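Local coordinates for tail fiber protein (Acinetobacter phage AM24, PDB 5W5P) that probably recognises, and may depolymerise, the capsular polysaccharide of its Acinetobacter baumannii host as the trimeric tailspike of the phage, at residues 133-147 against 162-176. Sequence-based numbering, arbitrary orientation.
With ZN (zinc ion), chain C.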
loop_
_atom_site.group_PDB
_atom_site.type_symbol
_atom_site.label_atom_id
_atom_site.label_comp_id
_atom_site.label_asym_id
_atom_site.label_seq_id
_atom_site.Cartn_x
_atom_site.Cartn_y
_atom_site.Cartn_z
ATOM N N TYR A 133 16.794 29.696 -7.589
ATOM C CA TYR A 133 15.394 29.557 -7.185
ATOM C C TYR A 133 15.193 28.298 -6.347
ATOM O O TYR A 133 14.195 27.589 -6.478
ATOM C CB TYR A 133 14.457 29.575 -8.399
ATOM C CG TYR A 133 14.557 30.833 -9.229
ATOM C CD1 TYR A 133 15.415 30.896 -10.319
ATOM C CD2 TYR A 133 13.796 31.958 -8.924
ATOM C CE1 TYR A 133 15.518 32.042 -11.085
ATOM C CE2 TYR A 133 13.891 33.114 -9.688
ATOM C CZ TYR A 133 14.757 33.150 -10.769
ATOM O OH TYR A 133 14.873 34.284 -11.545
ATOM N N GLY A 134 16.161 28.013 -5.483
ATOM C CA GLY A 134 16.069 26.863 -4.605
ATOM C C GLY A 134 16.361 25.531 -5.261
ATOM O O GLY A 134 15.617 24.567 -5.055
ATOM N N ARG A 135 17.423 25.442 -6.055
ATOM C CA ARG A 135 17.794 24.178 -6.698
ATOM C C ARG A 135 19.306 24.024 -6.555
ATOM O O ARG A 135 20.076 24.496 -7.394
ATOM C CB ARG A 135 17.333 24.146 -8.149
ATOM C CG ARG A 135 15.819 24.246 -8.286
ATOM C CD ARG A 135 15.330 23.882 -9.666
ATOM N NE ARG A 135 15.574 22.483 -10.011
ATOM C CZ ARG A 135 14.797 21.475 -9.635
ATOM N NH1 ARG A 135 13.734 21.698 -8.883
ATOM N NH2 ARG A 135 15.086 20.238 -10.003
ATOM N N VAL A 136 19.721 23.346 -5.491
ATOM C CA VAL A 136 21.120 23.273 -5.094
ATOM C C VAL A 136 21.612 21.840 -5.244
ATOM O O VAL A 136 20.871 20.887 -4.977
ATOM C CB VAL A 136 21.291 23.792 -3.654
ATOM C CG1 VAL A 136 22.758 23.872 -3.267
ATOM C CG2 VAL A 136 20.652 25.151 -3.542
ATOM N N TRP A 137 22.865 21.694 -5.678
ATOM C CA TRP A 137 23.477 20.400 -5.961
ATOM C C TRP A 137 24.890 20.408 -5.392
ATOM O O TRP A 137 25.664 21.327 -5.671
ATOM C CB TRP A 137 23.474 20.139 -7.475
ATOM C CG TRP A 137 24.278 18.962 -7.992
ATOM C CD1 TRP A 137 23.846 17.675 -8.153
ATOM C CD2 TRP A 137 25.639 18.986 -8.455
ATOM N NE1 TRP A 137 24.855 16.895 -8.671
ATOM C CE2 TRP A 137 25.965 17.677 -8.870
ATOM C CE3 TRP A 137 26.607 19.988 -8.565
ATOM C CZ2 TRP A 137 27.224 17.345 -9.378
ATOM C CZ3 TRP A 137 27.854 19.657 -9.068
ATOM C CH2 TRP A 137 28.152 18.348 -9.465
ATOM N N PHE A 138 25.224 19.388 -4.601
ATOM C CA PHE A 138 26.419 19.418 -3.771
ATOM C C PHE A 138 27.592 18.628 -4.341
ATOM O O PHE A 138 28.675 18.653 -3.749
ATOM C CB PHE A 138 26.089 18.907 -2.369
ATOM C CG PHE A 138 25.333 19.898 -1.524
ATOM C CD1 PHE A 138 23.952 20.003 -1.614
ATOM C CD2 PHE A 138 26.005 20.727 -0.637
ATOM C CE1 PHE A 138 23.255 20.912 -0.834
ATOM C CE2 PHE A 138 25.313 21.636 0.146
ATOM C CZ PHE A 138 23.934 21.725 0.049
ATOM N N GLY A 139 27.415 17.930 -5.460
ATOM C CA GLY A 139 28.536 17.273 -6.111
ATOM C C GLY A 139 28.745 15.833 -5.675
ATOM O O GLY A 139 27.867 15.186 -5.095
ATOM N N ASN A 140 29.954 15.332 -5.946
ATOM C CA ASN A 140 30.252 13.913 -5.818
ATOM C C ASN A 140 30.809 13.573 -4.434
ATOM O O ASN A 140 31.006 14.438 -3.577
ATOM C CB ASN A 140 31.218 13.467 -6.920
ATOM C CG ASN A 140 32.599 14.108 -6.804
ATOM O OD1 ASN A 140 32.753 15.220 -6.299
ATOM N ND2 ASN A 140 33.606 13.403 -7.285
ATOM N N ALA A 141 31.074 12.281 -4.221
ATOM C CA ALA A 141 31.457 11.773 -2.909
ATOM C C ALA A 141 32.800 12.300 -2.428
ATOM O O ALA A 141 33.108 12.165 -1.239
ATOM C CB ALA A 141 31.483 10.243 -2.921
ATOM N N ASP A 142 33.604 12.896 -3.305
ATOM C CA ASP A 142 34.865 13.471 -2.867
ATOM C C ASP A 142 34.678 14.725 -2.023
ATOM O O ASP A 142 35.646 15.186 -1.408
ATOM C CB ASP A 142 35.746 13.783 -4.078
ATOM C CG ASP A 142 36.757 12.685 -4.354
ATOM O OD1 ASP A 142 37.681 12.510 -3.530
ATOM O OD2 ASP A 142 36.617 11.989 -5.385
ATOM N N ARG A 143 33.472 15.279 -1.970
ATOM C CA ARG A 143 33.198 16.474 -1.189
ATOM C C ARG A 143 32.479 16.113 0.106
ATOM O O ARG A 143 31.648 15.199 0.136
ATOM C CB ARG A 143 32.354 17.466 -1.989
ATOM C CG ARG A 143 32.904 17.777 -3.363
ATOM C CD ARG A 143 31.802 18.303 -4.255
ATOM N NE ARG A 143 32.301 19.224 -5.269
ATOM C CZ ARG A 143 31.564 20.164 -5.850
ATOM N NH1 ARG A 143 30.289 20.316 -5.510
ATOM N NH2 ARG A 143 32.106 20.953 -6.770
ATOM N N SER A 144 32.817 16.837 1.174
ATOM C CA SER A 144 32.146 16.730 2.468
ATOM C C SER A 144 31.962 18.147 2.992
ATOM O O SER A 144 32.950 18.829 3.278
ATOM C CB SER A 144 32.954 15.888 3.457
ATOM O OG SER A 144 32.860 14.503 3.169
ATOM N N PHE A 145 30.719 18.593 3.105
ATOM C CA PHE A 145 30.417 19.944 3.553
ATOM C C PHE A 145 29.968 19.939 5.011
ATOM O O PHE A 145 29.573 18.910 5.565
ATOM C CB PHE A 145 29.338 20.579 2.670
ATOM C CG PHE A 145 29.697 20.624 1.210
ATOM C CD1 PHE A 145 30.344 21.730 0.674
ATOM C CD2 PHE A 145 29.390 19.562 0.372
ATOM C CE1 PHE A 145 30.680 21.774 -0.671
ATOM C CE2 PHE A 145 29.715 19.602 -0.971
ATOM C CZ PHE A 145 30.366 20.708 -1.496
ATOM N N LYS A 146 30.045 21.110 5.638
ATOM C CA LYS A 146 29.566 21.292 7.003
ATOM C C LYS A 146 28.635 22.491 7.036
ATOM O O LYS A 146 29.043 23.604 6.688
ATOM C CB LYS A 146 30.719 21.485 7.988
ATOM C CG LYS A 146 30.261 21.908 9.371
ATOM C CD LYS A 146 31.260 21.499 10.433
ATOM C CE LYS A 146 32.389 22.507 10.528
ATOM N NZ LYS A 146 33.448 22.069 11.487
HETATM N N MSE A 147 27.391 22.267 7.453
HETATM C CA MSE A 147 26.429 23.350 7.608
HETATM C C MSE A 147 25.999 23.496 9.069
HETATM O O MSE A 147 25.561 22.528 9.698
HETATM C CB MSE A 147 25.209 23.114 6.719
HETATM C CG MSE A 147 25.537 23.014 5.243
HETATM SE SE MSE A 147 23.983 22.593 4.138
HETATM C CE MSE A 147 22.805 24.043 4.694
HETATM N N MSE A 162 6.679 27.203 -8.088
HETATM C CA MSE A 162 8.062 26.734 -8.018
HETATM C C MSE A 162 8.166 25.252 -7.675
HETATM O O MSE A 162 7.235 24.658 -7.118
HETATM C CB MSE A 162 8.862 27.550 -6.993
HETATM C CG MSE A 162 8.829 29.055 -7.204
HETATM SE SE MSE A 162 9.731 30.056 -5.770
HETATM C CE MSE A 162 11.575 29.840 -6.369
ATOM N N LEU A 163 9.305 24.657 -8.020
ATOM C CA LEU A 163 9.651 23.306 -7.594
ATOM C C LEU A 163 11.102 23.337 -7.153
ATOM O O LEU A 163 12.000 23.541 -7.973
ATOM C CB LEU A 163 9.430 22.289 -8.710
ATOM C CG LEU A 163 9.849 20.858 -8.393
ATOM C CD1 LEU A 163 8.796 20.244 -7.501
ATOM C CD2 LEU A 163 9.982 20.022 -9.665
HETATM N N MSE A 164 11.337 23.120 -5.870
HETATM C CA MSE A 164 12.684 23.252 -5.339
HETATM C C MSE A 164 13.312 21.899 -5.041
HETATM O O MSE A 164 12.605 20.931 -4.750
HETATM C CB MSE A 164 12.651 24.132 -4.086
HETATM C CG MSE A 164 11.904 25.445 -4.326
HETATM SE SE MSE A 164 11.659 26.590 -2.752
HETATM C CE MSE A 164 10.489 25.451 -1.673
ATOM N N GLU A 165 14.639 21.825 -5.118
ATOM C CA GLU A 165 15.339 20.569 -4.902
ATOM C C GLU A 165 16.661 20.810 -4.189
ATOM O O GLU A 165 17.348 21.797 -4.452
ATOM C CB GLU A 165 15.588 19.829 -6.226
ATOM C CG GLU A 165 16.067 18.385 -6.055
ATOM C CD GLU A 165 15.734 17.498 -7.247
ATOM O OE1 GLU A 165 15.534 18.040 -8.356
ATOM O OE2 GLU A 165 15.674 16.258 -7.075
ATOM N N ILE A 166 17.003 19.900 -3.282
ATOM C CA ILE A 166 18.303 19.868 -2.621
ATOM C C ILE A 166 18.839 18.461 -2.843
ATOM O O ILE A 166 18.353 17.500 -2.237
ATOM C CB ILE A 166 18.212 20.200 -1.129
ATOM C CG1 ILE A 166 17.757 21.645 -0.929
ATOM C CG2 ILE A 166 19.549 19.958 -0.437
ATOM C CD1 ILE A 166 17.097 21.867 0.394
ATOM N N CYS A 167 19.834 18.328 -3.715
ATOM C CA CYS A 167 20.251 17.021 -4.193
ATOM C C CYS A 167 21.768 17.016 -4.347
ATOM O O CYS A 167 22.455 17.981 -4.001
ATOM C CB CYS A 167 19.538 16.685 -5.509
ATOM S SG CYS A 167 20.108 17.698 -6.913
ATOM N N GLY A 168 22.294 15.921 -4.877
ATOM C CA GLY A 168 23.728 15.805 -5.041
ATOM C C GLY A 168 24.075 14.582 -5.857
ATOM O O GLY A 168 23.203 13.865 -6.355
ATOM N N ASP A 169 25.374 14.356 -5.985
ATOM C CA ASP A 169 25.913 13.220 -6.718
ATOM C C ASP A 169 26.812 12.374 -5.826
ATOM O O ASP A 169 27.839 11.850 -6.264
ATOM C CB ASP A 169 26.670 13.688 -7.956
ATOM C CG ASP A 169 26.647 12.666 -9.065
ATOM O OD1 ASP A 169 26.247 11.509 -8.797
ATOM O OD2 ASP A 169 27.032 13.019 -10.204
ATOM N N GLY A 170 26.432 12.229 -4.557
ATOM C CA GLY A 170 27.185 11.439 -3.602
ATOM C C GLY A 170 27.850 12.233 -2.502
ATOM O O GLY A 170 28.405 11.626 -1.577
ATOM N N ALA A 171 27.808 13.563 -2.558
ATOM C CA ALA A 171 28.490 14.379 -1.567
ATOM C C ALA A 171 27.934 14.119 -0.168
ATOM O O ALA A 171 26.832 13.589 0.011
ATOM C CB ALA A 171 28.358 15.862 -1.916
ATOM N N ARG A 172 28.719 14.506 0.831
ATOM C CA ARG A 172 28.329 14.402 2.229
ATOM C C ARG A 172 28.132 15.794 2.812
ATOM O O ARG A 172 28.883 16.721 2.494
ATOM C CB ARG A 172 29.383 13.642 3.037
ATOM C CG ARG A 172 29.088 13.579 4.524
ATOM C CD ARG A 172 30.356 13.401 5.326
ATOM N NE ARG A 172 30.704 11.994 5.447
ATOM C CZ ARG A 172 31.899 11.490 5.164
ATOM N NH1 ARG A 172 32.876 12.282 4.748
ATOM N NH2 ARG A 172 32.114 10.189 5.306
ATOM N N VAL A 173 27.113 15.937 3.656
ATOM C CA VAL A 173 26.830 17.183 4.359
ATOM C C VAL A 173 26.819 16.869 5.847
ATOM O O VAL A 173 25.943 16.138 6.324
ATOM C CB VAL A 173 25.500 17.811 3.921
ATOM C CG1 VAL A 173 25.188 19.053 4.759
ATOM C CG2 VAL A 173 25.530 18.149 2.444
ATOM N N TRP A 174 27.794 17.402 6.579
ATOM C CA TRP A 174 27.762 17.351 8.035
ATOM C C TRP A 174 26.763 18.377 8.549
ATOM O O TRP A 174 26.817 19.551 8.171
ATOM C CB TRP A 174 29.142 17.632 8.620
ATOM C CG TRP A 174 30.166 16.600 8.300
ATOM C CD1 TRP A 174 31.089 16.648 7.297
ATOM C CD2 TRP A 174 30.391 15.369 8.996
ATOM N NE1 TRP A 174 31.871 15.520 7.319
ATOM C CE2 TRP A 174 31.466 14.720 8.355
ATOM C CE3 TRP A 174 29.791 14.755 10.100
ATOM C CZ2 TRP A 174 31.955 13.485 8.779
ATOM C CZ3 TRP A 174 30.277 13.529 10.521
ATOM C CH2 TRP A 174 31.347 12.906 9.859
ATOM N N VAL A 175 25.853 17.937 9.414
ATOM C CA VAL A 175 24.733 18.753 9.866
ATOM C C VAL A 175 24.954 19.142 11.320
ATOM O O VAL A 175 25.254 18.285 12.161
ATOM C CB VAL A 175 23.399 18.010 9.695
ATOM C CG1 VAL A 175 22.239 18.939 10.009
ATOM C CG2 VAL A 175 23.289 17.446 8.284
ATOM N N TYR A 176 24.798 20.433 11.614
ATOM C CA TYR A 176 24.916 20.968 12.975
ATOM C C TYR A 176 23.788 21.984 13.152
ATOM O O TYR A 176 23.944 23.161 12.818
ATOM C CB TYR A 176 26.285 21.596 13.217
ATOM C CG TYR A 176 27.413 20.599 13.282
ATOM C CD1 TYR A 176 28.066 20.184 12.127
ATOM C CD2 TYR A 176 27.831 20.071 14.497
ATOM C CE1 TYR A 176 29.101 19.272 12.178
ATOM C CE2 TYR A 176 28.865 19.155 14.557
ATOM C CZ TYR A 176 29.496 18.761 13.392
ATOM O OH TYR A 176 30.529 17.851 13.442
HETATM ZN ZN ZN C . 25.330 9.894 -10.115
#
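Two successive rungs of a right-handed parallel beta-helix meet here: strand 135-140 runs beside 164-169 at 14°, the chain bends, and 144-147 continues beside 172-175 at 26°, with V136 pairing to I166 and F145 to V173. The ladder alternates across both arms, for instance C167 N to V136 O (3.0 Å) and M147 N to W174 O (2.9 Å). At the corner G139 O accepts D169 N at 2.8 Å and, weakly, A171 N. Inward-facing side chains pack from rung to rung. V173 CG2 sits over one face of the F138 ring in a CH-pi contact, 4.2 Å from its centroid, while I166 CG2 meets the ring edge. M147 SE touches V173 CG1, and A171 CB fits against F138 CB and the edge of F145. On the opposite face, which carries R135, W137, E165 and C167 and meets neighbouring subunits, R135 bends at chi3 (65°), bringing NH1 to L163 O at 2.7 Å and NH2 into a salt bridge with E165 OE1 at 2.8 Å; E165 CB lies over a face of the guanidinium. C167 SG comes to the edge of the W137 indole. Near the corner D169 OD1 binds a zinc ion at 2.3 Å. On the second arm R172 NH1 reaches S144 OG, 2.7 Å away, and its NH2 forms a salt bridge with D161 of a second subunit. R143 NH1 donates a hydrogen bond to F138 O, and NH2 forms a salt bridge with D107. Helix 122-132 packs on V136, F138 and M147, whereas strands 199-204 and 209-211 form the next rung, beside 164-169 and 172-175.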